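Local coordinates for protein histidine kinase (Paraburkholderia phymatum, PDB 6NB0) that probably acts as a phosphorelay sensor kinase, transferring the phosphoryl group of ATP to a protein histidine, at residues A[137-142]-A[197-202]; A[183-188]-A[228-233]; A[50-55]-A[176-181]. All blocks are in the same frame, centred on the assembly; numbering follows the deposited sequence.

Helix 173-189 is the element that joins the three contacts. Contact 3 uses its residues 176-181 and contact 2 the following 183-188, and their centres are about 10 Å apart; L230 CD2 of contact 2 lies 4.1 Å from W181 CH2 of contact 3. Contact 1 pairs helix 135-154 with strand 196-204, its centre about 15 Å from that of contact 3 and about 17 Å from that of contact 2. It touches both: L138 CD1 comes within 3.6 Å of A177 CB, and V197 CG1 within 3.7 Å of A187 CB. Contact 3 is built on helix 44-68, on which V229 and L230 of contact 2 also pack. Segments 50-55 and 228-233 both touch the second subunit, consistent with helix 44-68 belonging to the dimerising helices.

Contact 1: A[137-142]-A[197-202]; sequences PLLDET and VTLDAD
T142, whose methyl grazes L199, also supplies two donors to the carbonyl of L138. The backbone N of T142 bonds L138 O at 3.0 Å as part of the helix, and T142 OG1 adds a second bond to L138 O at 2.8 Å. The two donors approach from opposite faces of the carbonyl plane; the hydroxyl stands 33° off that plane, with a C=O...donor angle of 141°. This bond helps fix the rotation of the threonine, with OG1 turned back along its own helix. T142 CG2 packs chiefly against helix 173-189 and is only marginally in contact with the strand, 4.5 Å from L199 CD2.

The contact itself is apolar and rests mainly on L139. Its CG stands beside the backbone N (chi1 -63°), and the two methyls of the fork straddle A201: L139 CD1 and CD2 are each 3.8 Å from A201 CB. L139 CD2 also lies 4.0 Å from L199 CD2, and the two leucine side chains cross at about a right angle. L199 and A201, two apart on the strand, present their side chains to the helix; the axes of the two segments are nearly antiparallel and 10.8 Å apart.

All four touching residues are buried. Strand 196-204 lies between strands 157-161 and 207-214, while helix 173-189 covers L138 and T142, a helices-on-sheet layering consistent with the ATP-binding domain of histidine kinases.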
loop_
_atom_site.group_PDB
_atom_site.type_symbol
_atom_site.label_atom_id
_atom_site.label_comp_id
_atom_site.label_asym_id
_atom_site.label_seq_id
_atom_site.Cartn_x
_atom_site.Cartn_y
_atom_site.Cartn_z
ATOM N N PRO A 137 -25.652 -0.467 -6.246
ATOM C CA PRO A 137 -24.595 -0.428 -7.271
ATOM C C PRO A 137 -23.216 -0.713 -6.707
ATOM O O PRO A 137 -22.366 -1.280 -7.411
ATOM C CB PRO A 137 -24.695 0.996 -7.839
ATOM C CG PRO A 137 -26.145 1.420 -7.571
ATOM C CD PRO A 137 -26.401 0.805 -6.207
ATOM N N LEU A 138 -22.966 -0.368 -5.440
ATOM C CA LEU A 138 -21.678 -0.745 -4.848
ATOM C C LEU A 138 -21.530 -2.264 -4.728
ATOM O O LEU A 138 -20.461 -2.819 -5.021
ATOM C CB LEU A 138 -21.507 -0.069 -3.483
ATOM C CG LEU A 138 -20.213 -0.499 -2.787
ATOM C CD1 LEU A 138 -18.990 -0.184 -3.642
ATOM C CD2 LEU A 138 -20.096 0.149 -1.404
ATOM N N LEU A 139 -22.586 -2.948 -4.279
ATOM C CA LEU A 139 -22.564 -4.402 -4.216
ATOM C C LEU A 139 -22.342 -5.017 -5.594
ATOM O O LEU A 139 -21.568 -5.971 -5.734
ATOM C CB LEU A 139 -23.875 -4.904 -3.599
ATOM C CG LEU A 139 -24.091 -4.455 -2.145
ATOM C CD1 LEU A 139 -25.522 -4.740 -1.692
ATOM C CD2 LEU A 139 -23.092 -5.117 -1.185
ATOM N N ASP A 140 -23.052 -4.524 -6.616
ATOM C CA ASP A 140 -22.902 -5.098 -7.954
ATOM C C ASP A 140 -21.502 -4.856 -8.503
ATOM O O ASP A 140 -20.915 -5.736 -9.154
ATOM C CB ASP A 140 -23.943 -4.513 -8.911
ATOM C CG ASP A 140 -25.364 -4.981 -8.613
ATOM O OD1 ASP A 140 -25.563 -6.106 -8.128
ATOM O OD2 ASP A 140 -26.291 -4.213 -8.898
ATOM N N GLU A 141 -20.950 -3.666 -8.259
ATOM C CA GLU A 141 -19.577 -3.389 -8.682
ATOM C C GLU A 141 -18.583 -4.327 -8.017
ATOM O O GLU A 141 -17.625 -4.770 -8.656
ATOM C CB GLU A 141 -19.219 -1.937 -8.368
ATOM C CG GLU A 141 -17.789 -1.565 -8.723
ATOM C CD GLU A 141 -17.540 -0.057 -8.669
ATOM O OE1 GLU A 141 -18.142 0.623 -7.799
ATOM O OE2 GLU A 141 -16.758 0.441 -9.519
ATOM N N THR A 142 -18.778 -4.612 -6.720
ATOM C CA THR A 142 -17.924 -5.548 -6.006
ATOM C C THR A 142 -17.937 -6.908 -6.691
ATOM O O THR A 142 -16.882 -7.512 -6.946
ATOM C CB THR A 142 -18.394 -5.688 -4.542
ATOM O OG1 THR A 142 -18.388 -4.402 -3.879
ATOM C CG2 THR A 142 -17.487 -6.657 -3.765
ATOM N N VAL A 197 -19.206 -18.704 -3.598
ATOM C CA VAL A 197 -18.993 -17.665 -2.585
ATOM C C VAL A 197 -20.184 -16.718 -2.614
ATOM O O VAL A 197 -20.514 -16.160 -3.663
ATOM C CB VAL A 197 -17.674 -16.909 -2.827
ATOM C CG1 VAL A 197 -17.537 -15.717 -1.847
ATOM C CG2 VAL A 197 -16.472 -17.876 -2.676
ATOM N N THR A 198 -20.853 -16.547 -1.475
ATOM C CA THR A 198 -22.065 -15.735 -1.421
ATOM C C THR A 198 -21.789 -14.475 -0.612
ATOM O O THR A 198 -21.300 -14.562 0.522
ATOM C CB THR A 198 -23.219 -16.523 -0.795
ATOM O OG1 THR A 198 -23.540 -17.646 -1.623
ATOM C CG2 THR A 198 -24.459 -15.631 -0.592
ATOM N N LEU A 199 -22.105 -13.314 -1.195
ATOM C CA LEU A 199 -22.141 -12.049 -0.470
ATOM C C LEU A 199 -23.592 -11.764 -0.092
ATOM O O LEU A 199 -24.443 -11.611 -0.981
ATOM C CB LEU A 199 -21.575 -10.926 -1.344
ATOM C CG LEU A 199 -21.689 -9.489 -0.803
ATOM C CD1 LEU A 199 -20.987 -9.360 0.538
ATOM C CD2 LEU A 199 -21.077 -8.521 -1.807
ATOM N N ASP A 200 -23.884 -11.754 1.209
ATOM C CA ASP A 200 -25.193 -11.358 1.743
ATOM C C ASP A 200 -25.071 -9.931 2.257
ATOM O O ASP A 200 -24.108 -9.624 2.963
ATOM C CB ASP A 200 -25.622 -12.244 2.919
ATOM C CG ASP A 200 -26.029 -13.624 2.504
ATOM O OD1 ASP A 200 -26.328 -13.830 1.319
ATOM O OD2 ASP A 200 -26.070 -14.504 3.380
ATOM N N ALA A 201 -26.043 -9.070 1.946
ATOM C CA ALA A 201 -25.943 -7.696 2.450
ATOM C C ALA A 201 -27.326 -7.116 2.682
ATOM O O ALA A 201 -28.228 -7.320 1.870
ATOM C CB ALA A 201 -25.176 -6.790 1.483
ATOM N N ASP A 202 -27.486 -6.382 3.782
ATOM C CA ASP A 202 -28.767 -5.769 4.132
ATOM C C ASP A 202 -28.479 -4.618 5.087
ATOM O O ASP A 202 -27.355 -4.456 5.577
ATOM C CB ASP A 202 -29.723 -6.805 4.752
ATOM C CG ASP A 202 -31.204 -6.426 4.622
ATOM O OD1 ASP A 202 -31.530 -5.327 4.109
ATOM O OD2 ASP A 202 -32.056 -7.236 5.054
#

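Contact 2: A[183-188]-A[228-233]; sequences LVTFAV and HVLENF
L230 inserts its branched end against two successive residues of helix 173-189, T185 and F186, one methyl meeting each. Its CG sits beside the backbone N (chi1 -58°); chi2 of 179° sets CD1 anti to CA, pointing it to F186, and leaves CD2 on the T185 side. CD2 meets the methyl of threonine, with L230 CD2 4.1 Å from T185 CG2, and the branch point follows, L230 CG being 4.2 Å from the same T185 CG2. L230 also packs on W181 and T53, and its methyls are therefore shared with contact 3.

OG1 of T185 hydrogen-bonds W181 O one turn earlier, and its CG2 meets L230. F186 starts out away from the loop and meets the leucine through its CA and a ring atom: L230 CD1 is 4.3 Å from F186 CA and 4.5 Å from F186 CD2, at an oblique approach to the ring. The ring also packs on V250, L251 and F270.

The chemistry is thus dispersive between these side chains, with polar anchoring supplied beside it: E189 OE2 accepts from the backbone N of L230 and of V229, which probably positions the leucine just before the helix at 232-238.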
loop_
_atom_site.group_PDB
_atom_site.type_symbol
_atom_site.label_atom_id
_atom_site.label_comp_id
_atom_site.label_asym_id
_atom_site.label_seq_id
_atom_site.Cartn_x
_atom_site.Cartn_y
_atom_site.Cartn_z
ATOM N N LEU A 183 -13.220 -8.563 1.175
ATOM C CA LEU A 183 -14.091 -9.551 1.807
ATOM C C LEU A 183 -14.408 -10.694 0.842
ATOM O O LEU A 183 -14.301 -11.875 1.200
ATOM C CB LEU A 183 -15.375 -8.851 2.265
ATOM C CG LEU A 183 -16.169 -9.372 3.455
ATOM C CD1 LEU A 183 -15.379 -9.096 4.736
ATOM C CD2 LEU A 183 -17.554 -8.709 3.488
ATOM N N VAL A 184 -14.796 -10.356 -0.398
ATOM C CA VAL A 184 -15.117 -11.395 -1.384
ATOM C C VAL A 184 -13.848 -12.045 -1.943
ATOM O O VAL A 184 -13.789 -13.270 -2.115
ATOM C CB VAL A 184 -15.990 -10.816 -2.523
ATOM C CG1 VAL A 184 -16.386 -11.933 -3.517
ATOM C CG2 VAL A 184 -17.279 -10.129 -1.942
ATOM N N THR A 185 -12.840 -11.241 -2.282
ATOM C CA THR A 185 -11.615 -11.789 -2.878
ATOM C C THR A 185 -10.936 -12.788 -1.938
ATOM O O THR A 185 -10.420 -13.826 -2.381
ATOM C CB THR A 185 -10.665 -10.639 -3.223
ATOM O OG1 THR A 185 -11.265 -9.830 -4.247
ATOM C CG2 THR A 185 -9.321 -11.155 -3.740
ATOM N N PHE A 186 -10.908 -12.486 -0.642
ATOM C CA PHE A 186 -10.305 -13.424 0.309
ATOM C C PHE A 186 -11.000 -14.780 0.249
ATOM O O PHE A 186 -10.348 -15.839 0.234
ATOM C CB PHE A 186 -10.372 -12.840 1.730
ATOM C CG PHE A 186 -9.762 -13.754 2.778
ATOM C CD1 PHE A 186 -10.519 -14.717 3.401
ATOM C CD2 PHE A 186 -8.411 -13.652 3.090
ATOM C CE1 PHE A 186 -9.942 -15.591 4.339
ATOM C CE2 PHE A 186 -7.821 -14.503 4.019
ATOM C CZ PHE A 186 -8.587 -15.463 4.652
ATOM N N ALA A 187 -12.337 -14.767 0.257
ATOM C CA ALA A 187 -13.085 -16.021 0.210
ATOM C C ALA A 187 -12.789 -16.766 -1.079
ATOM O O ALA A 187 -12.582 -17.988 -1.062
ATOM C CB ALA A 187 -14.588 -15.737 0.352
ATOM N N VAL A 188 -12.700 -16.030 -2.200
ATOM C CA VAL A 188 -12.367 -16.648 -3.484
ATOM C C VAL A 188 -10.980 -17.281 -3.420
ATOM O O VAL A 188 -10.781 -18.418 -3.868
ATOM C CB VAL A 188 -12.466 -15.612 -4.622
ATOM C CG1 VAL A 188 -11.892 -16.196 -5.925
ATOM C CG2 VAL A 188 -13.946 -15.205 -4.812
ATOM N N HIS A 228 -3.707 -16.156 -8.568
ATOM C CA HIS A 228 -3.909 -15.435 -7.318
ATOM C C HIS A 228 -3.913 -13.941 -7.585
ATOM O O HIS A 228 -3.355 -13.472 -8.577
ATOM C CB HIS A 228 -2.798 -15.765 -6.309
ATOM C CG HIS A 228 -2.796 -17.196 -5.877
ATOM N ND1 HIS A 228 -3.756 -17.718 -5.038
ATOM C CD2 HIS A 228 -1.950 -18.210 -6.162
ATOM C CE1 HIS A 228 -3.497 -18.999 -4.826
ATOM N NE2 HIS A 228 -2.411 -19.321 -5.501
ATOM N N VAL A 229 -4.537 -13.196 -6.674
ATOM C CA VAL A 229 -4.489 -11.738 -6.672
ATOM C C VAL A 229 -3.753 -11.208 -5.439
ATOM O O VAL A 229 -2.928 -10.298 -5.544
ATOM C CB VAL A 229 -5.922 -11.157 -6.754
ATOM C CG1 VAL A 229 -5.941 -9.673 -6.468
ATOM C CG2 VAL A 229 -6.544 -11.418 -8.128
ATOM N N LEU A 230 -4.035 -11.776 -4.268
ATOM C CA LEU A 230 -3.411 -11.272 -3.044
ATOM C C LEU A 230 -1.929 -11.666 -2.979
ATOM O O LEU A 230 -1.480 -12.633 -3.597
ATOM C CB LEU A 230 -4.177 -11.787 -1.814
ATOM C CG LEU A 230 -5.672 -11.416 -1.779
ATOM C CD1 LEU A 230 -6.390 -11.993 -0.534
ATOM C CD2 LEU A 230 -5.897 -9.863 -1.847
ATOM N N GLU A 231 -1.169 -10.910 -2.190
ATOM C CA GLU A 231 0.271 -11.142 -2.084
ATOM C C GLU A 231 0.575 -12.546 -1.581
ATOM O O GLU A 231 -0.119 -13.077 -0.710
ATOM C CB GLU A 231 0.915 -10.136 -1.133
ATOM C CG GLU A 231 1.051 -8.722 -1.642
ATOM C CD GLU A 231 1.661 -7.830 -0.567
ATOM O OE1 GLU A 231 1.095 -7.795 0.561
ATOM O OE2 GLU A 231 2.699 -7.189 -0.839
ATOM N N ASN A 232 1.659 -13.125 -2.103
ATOM C CA ASN A 232 2.025 -14.485 -1.731
ATOM C C ASN A 232 2.227 -14.634 -0.218
ATOM O O ASN A 232 1.714 -15.579 0.405
ATOM C CB ASN A 232 3.282 -14.911 -2.485
ATOM C CG ASN A 232 3.624 -16.370 -2.260
ATOM O OD1 ASN A 232 4.310 -16.711 -1.302
ATOM N ND2 ASN A 232 3.147 -17.240 -3.145
ATOM N N PHE A 233 2.987 -13.742 0.400
ATOM C CA PHE A 233 3.265 -13.891 1.830
ATOM C C PHE A 233 2.023 -13.626 2.673
ATOM O O PHE A 233 1.877 -14.204 3.757
ATOM C CB PHE A 233 4.391 -12.954 2.243
ATOM C CG PHE A 233 4.608 -12.875 3.726
ATOM C CD1 PHE A 233 5.383 -13.822 4.375
ATOM C CD2 PHE A 233 4.041 -11.842 4.470
ATOM C CE1 PHE A 233 5.593 -13.753 5.744
ATOM C CE2 PHE A 233 4.243 -11.766 5.843
ATOM C CZ PHE A 233 5.023 -12.722 6.479
#

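Contact 3: A[50-55]-A[176-181]; sequences SAETAL and LAAALW
T53 on W181 and E52 on A178 form the closer part of this crossing, S50 on W181 the looser one. T53 OG1 lies 3.6 Å from W181 CZ3, and the threonine side chain crosses the indole at about a right angle, its hydroxyl approaching obliquely to the ring. That hydroxyl is already bonded to R49 O, so its meeting with the indole is packing. Equally close is E52 OE1, 3.6 Å from A178 CB; the second oxygen is farther, E52 OE2 standing 4.1 Å from A178 CB. The carboxylate therefore leans one oxygen on the methyl, while R49 NH1 forms a salt bridge with that same OE1.

Around S50 the fit between the two segments is slacker. S50 N is 4.0 Å from W181 CH2, S50 OG is 4.2 Å from W181 CH2, and the serine, which hydrogen-bonds T46 O, is the partly exposed member among otherwise buried contact residues. With CG anti to the backbone N (chi1 180°) the indole extends toward helix 44-68, and V229 packs on both S50 and W181 here.

The axes of segments 50-55 and 176-181 cross at -89°, 10.4 Å apart. L253 of helix 252-260 packs on both E52 and A178, and V146 of helix 135-154 on W181. Helix 44-68 also meets the second subunit, where A51 and E52 pack on A51 of that chain, consistent with the dimer helices of histidine kinases.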
loop_
_atom_site.group_PDB
_atom_site.type_symbol
_atom_site.label_atom_id
_atom_site.label_comp_id
_atom_site.label_asym_id
_atom_site.label_seq_id
_atom_site.Cartn_x
_atom_site.Cartn_y
_atom_site.Cartn_z
ATOM N N SER A 50 -5.308 -4.489 -4.847
ATOM C CA SER A 50 -4.198 -5.257 -4.287
ATOM C C SER A 50 -3.243 -4.371 -3.481
ATOM O O SER A 50 -2.786 -4.769 -2.404
ATOM C CB SER A 50 -3.434 -5.970 -5.407
ATOM O OG SER A 50 -4.333 -6.749 -6.194
ATOM N N ALA A 51 -2.895 -3.193 -4.003
ATOM C CA ALA A 51 -1.952 -2.324 -3.299
ATOM C C ALA A 51 -2.562 -1.750 -2.021
ATOM O O ALA A 51 -1.872 -1.646 -0.989
ATOM C CB ALA A 51 -1.473 -1.202 -4.235
ATOM N N GLU A 52 -3.850 -1.375 -2.068
ATOM C CA GLU A 52 -4.572 -0.939 -0.868
ATOM C C GLU A 52 -4.568 -2.022 0.203
ATOM O O GLU A 52 -4.336 -1.747 1.388
ATOM C CB GLU A 52 -6.029 -0.600 -1.215
ATOM C CG GLU A 52 -6.225 0.580 -2.165
ATOM C CD GLU A 52 -7.709 0.861 -2.435
ATOM O OE1 GLU A 52 -8.396 -0.006 -3.011
ATOM O OE2 GLU A 52 -8.190 1.945 -2.040
ATOM N N THR A 53 -4.915 -3.249 -0.192
ATOM C CA THR A 53 -4.897 -4.377 0.730
ATOM C C THR A 53 -3.536 -4.509 1.403
ATOM O O THR A 53 -3.449 -4.701 2.621
ATOM C CB THR A 53 -5.255 -5.677 -0.014
ATOM O OG1 THR A 53 -6.608 -5.590 -0.463
ATOM C CG2 THR A 53 -5.162 -6.886 0.948
ATOM N N ALA A 54 -2.464 -4.427 0.611
ATOM C CA ALA A 54 -1.120 -4.626 1.142
ATOM C C ALA A 54 -0.714 -3.469 2.034
ATOM O O ALA A 54 -0.008 -3.658 3.040
ATOM C CB ALA A 54 -0.127 -4.777 -0.009
ATOM N N LEU A 55 -1.136 -2.265 1.659
ATOM C CA LEU A 55 -0.895 -1.083 2.485
ATOM C C LEU A 55 -1.465 -1.277 3.884
ATOM O O LEU A 55 -0.769 -1.077 4.887
ATOM C CB LEU A 55 -1.529 0.142 1.812
ATOM C CG LEU A 55 -1.880 1.373 2.642
ATOM C CD1 LEU A 55 -0.618 1.831 3.283
ATOM C CD2 LEU A 55 -2.426 2.471 1.732
ATOM N N LEU A 176 -15.191 1.694 1.581
ATOM C CA LEU A 176 -16.126 0.575 1.667
ATOM C C LEU A 176 -16.010 -0.324 0.457
ATOM O O LEU A 176 -16.144 -1.554 0.570
ATOM C CB LEU A 176 -17.558 1.101 1.812
ATOM C CG LEU A 176 -17.767 1.839 3.143
ATOM C CD1 LEU A 176 -18.991 2.789 3.073
ATOM C CD2 LEU A 176 -17.919 0.839 4.304
ATOM N N ALA A 177 -15.794 0.269 -0.721
ATOM C CA ALA A 177 -15.624 -0.547 -1.916
ATOM C C ALA A 177 -14.399 -1.427 -1.786
ATOM O O ALA A 177 -14.439 -2.595 -2.151
ATOM C CB ALA A 177 -15.495 0.325 -3.168
ATOM N N ALA A 178 -13.291 -0.873 -1.291
ATOM C CA ALA A 178 -12.096 -1.692 -1.093
ATOM C C ALA A 178 -12.364 -2.813 -0.086
ATOM O O ALA A 178 -11.936 -3.961 -0.280
ATOM C CB ALA A 178 -10.948 -0.783 -0.629
ATOM N N ALA A 179 -13.085 -2.496 0.993
ATOM C CA ALA A 179 -13.364 -3.485 2.031
ATOM C C ALA A 179 -14.214 -4.630 1.503
ATOM O O ALA A 179 -13.927 -5.800 1.782
ATOM C CB ALA A 179 -14.043 -2.811 3.233
ATOM N N LEU A 180 -15.255 -4.320 0.724
ATOM C CA LEU A 180 -16.100 -5.384 0.198
ATOM C C LEU A 180 -15.357 -6.199 -0.848
ATOM O O LEU A 180 -15.499 -7.425 -0.901
ATOM C CB LEU A 180 -17.385 -4.809 -0.387
ATOM C CG LEU A 180 -18.259 -4.062 0.642
ATOM C CD1 LEU A 180 -19.416 -3.429 -0.086
ATOM C CD2 LEU A 180 -18.777 -5.003 1.713
ATOM N N TRP A 181 -14.575 -5.529 -1.694
ATOM C CA TRP A 181 -13.730 -6.254 -2.646
ATOM C C TRP A 181 -12.868 -7.297 -1.935
ATOM O O TRP A 181 -12.778 -8.451 -2.369
ATOM C CB TRP A 181 -12.860 -5.237 -3.395
ATOM C CG TRP A 181 -11.916 -5.850 -4.424
ATOM C CD1 TRP A 181 -12.147 -6.014 -5.761
ATOM C CD2 TRP A 181 -10.585 -6.336 -4.175
ATOM N NE1 TRP A 181 -11.025 -6.595 -6.370
ATOM C CE2 TRP A 181 -10.065 -6.802 -5.404
ATOM C CE3 TRP A 181 -9.782 -6.429 -3.018
ATOM C CZ2 TRP A 181 -8.776 -7.344 -5.515
ATOM C CZ3 TRP A 181 -8.501 -6.967 -3.137
ATOM C CH2 TRP A 181 -8.020 -7.425 -4.365
#